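Local coordinates for protein 5'-tyrosyl-DNA phosphodiesterase (Caenorhabditis elegans, PDB 4FVA) that is a magnesium-binding member of the endonuclease/exonuclease/phosphatase family, built on the two-sheet DNase I-like fold, at residues R149-I152 with A153-G157. Sequence-based numbering, arbitrary orientation.
Sequences REII and AQNPG
The side-chain amide of N155 turns back on the end of its own helix: ND2 gives a hydrogen bond to O of I151, 2.7 Å long and almost straight at 174°. The helix, 134-154, links strands 118-126 and 159-163 in a beta-alpha-beta unit, and N155 is the first residue past its end, bonding through its side chain to a carbonyl of the last turn. ND2 meets a lone pair in the carbonyl plane of I151, and that oxygen lies in the amide plane of N155, which fixes the rotation of the amide. Chi1 of -55° sets CG beside the N of N155, folding the group over the helix end, where CB of N155 also comes within 3.4 Å of O of I151. CG2 of I151 lies near the same ND2 of N155, the two side chains crossing at a slant.

One residue back the helix is still regular. N of Q154 bonds to O of E150 at 2.8 Å, and N of A153 bonds to O of R149. At N155 the chain leaves helical angles, and its N gives a long hydrogen bond of 3.3 Å to O of I152, with the donor above the carbonyl plane.

I151 is buried against F121, L123 and V160, while N155 also touches F121. On the more exposed side, E150 and Q154 lie one turn apart, their carboxylate and amide planes 28° from each other. OE2 of E150 stops 3.6 Å from NE2 of Q154, and CG of Q154 rests 3.3 Å from O of E150.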
loop_
_atom_site.group_PDB
_atom_site.type_symbol
_atom_site.label_atom_id
_atom_site.label_comp_id
_atom_site.label_asym_id
_atom_site.label_seq_id
_atom_site.Cartn_x
_atom_site.Cartn_y
_atom_site.Cartn_z
ATOM N N ARG A 149 -4.346 9.156 14.301
ATOM C CA ARG A 149 -4.153 9.728 15.632
ATOM C C ARG A 149 -5.249 9.212 16.570
ATOM O O ARG A 149 -4.969 8.775 17.682
ATOM C CB ARG A 149 -4.179 11.263 15.560
ATOM C CG ARG A 149 -3.541 11.995 16.739
ATOM C CD ARG A 149 -3.471 13.505 16.472
ATOM N NE ARG A 149 -2.815 13.815 15.202
ATOM C CZ ARG A 149 -3.462 14.266 14.126
ATOM N NH1 ARG A 149 -2.808 14.515 12.994
ATOM N NH2 ARG A 149 -4.773 14.476 14.183
ATOM N N GLU A 150 -6.504 9.275 16.121
ATOM C CA GLU A 150 -7.635 8.762 16.903
ATOM C C GLU A 150 -7.531 7.257 17.214
ATOM O O GLU A 150 -7.723 6.839 18.354
ATOM C CB GLU A 150 -8.950 9.053 16.180
ATOM C CG GLU A 150 -10.180 8.585 16.924
ATOM C CD GLU A 150 -11.463 8.975 16.219
ATOM O OE1 GLU A 150 -11.521 8.860 14.975
ATOM O OE2 GLU A 150 -12.413 9.404 16.912
ATOM N N ILE A 151 -7.224 6.443 16.204
ATOM C CA ILE A 151 -7.117 4.997 16.412
ATOM C C ILE A 151 -6.072 4.702 17.479
ATOM O O ILE A 151 -6.284 3.867 18.358
ATOM C CB ILE A 151 -6.782 4.263 15.088
ATOM C CG1 ILE A 151 -8.035 4.205 14.205
ATOM C CG2 ILE A 151 -6.271 2.820 15.338
ATOM C CD1 ILE A 151 -7.786 3.667 12.801
ATOM N N ILE A 152 -4.934 5.379 17.379
ATOM C CA ILE A 152 -3.841 5.219 18.334
ATOM C C ILE A 152 -4.285 5.582 19.761
ATOM O O ILE A 152 -4.015 4.857 20.710
ATOM C CB ILE A 152 -2.649 6.094 17.921
ATOM C CG1 ILE A 152 -2.011 5.557 16.634
ATOM C CG2 ILE A 152 -1.656 6.218 19.059
ATOM C CD1 ILE A 152 -1.015 6.531 15.991
ATOM N N ALA A 153 -4.967 6.713 19.891
ATOM C CA ALA A 153 -5.526 7.162 21.171
ATOM C C ALA A 153 -6.541 6.165 21.738
ATOM O O ALA A 153 -6.596 5.947 22.949
ATOM C CB ALA A 153 -6.157 8.545 21.022
ATOM N N GLN A 154 -7.342 5.558 20.864
ATOM C CA GLN A 154 -8.375 4.618 21.308
ATOM C C GLN A 154 -7.843 3.218 21.566
ATOM O O GLN A 154 -8.529 2.393 22.161
ATOM C CB GLN A 154 -9.506 4.526 20.267
ATOM C CG GLN A 154 -10.357 5.784 20.081
ATOM C CD GLN A 154 -11.342 5.646 18.914
ATOM O OE1 GLN A 154 -11.124 4.852 17.994
ATOM N NE2 GLN A 154 -12.412 6.429 18.942
ATOM N N ASN A 155 -6.635 2.929 21.097
ATOM C CA ASN A 155 -6.115 1.569 21.195
ATOM C C ASN A 155 -4.653 1.573 21.589
ATOM O O ASN A 155 -3.782 1.167 20.802
ATOM C CB ASN A 155 -6.299 0.854 19.865
ATOM C CG ASN A 155 -7.734 0.874 19.402
ATOM O OD1 ASN A 155 -8.479 -0.071 19.629
ATOM N ND2 ASN A 155 -8.136 1.977 18.759
ATOM N N PRO A 156 -4.376 1.992 22.830
ATOM C CA PRO A 156 -2.983 2.016 23.268
ATOM C C PRO A 156 -2.401 0.617 23.120
ATOM O O PRO A 156 -3.079 -0.374 23.388
ATOM C CB PRO A 156 -3.092 2.434 24.750
ATOM C CG PRO A 156 -4.499 2.079 25.154
ATOM C CD PRO A 156 -5.331 2.278 23.919
ATOM N N GLY A 157 -1.171 0.519 22.629
ATOM C CA GLY A 157 -0.577 -0.794 22.473
ATOM C C GLY A 157 -0.867 -1.487 21.151
ATOM O O GLY A 157 -0.313 -2.553 20.889
#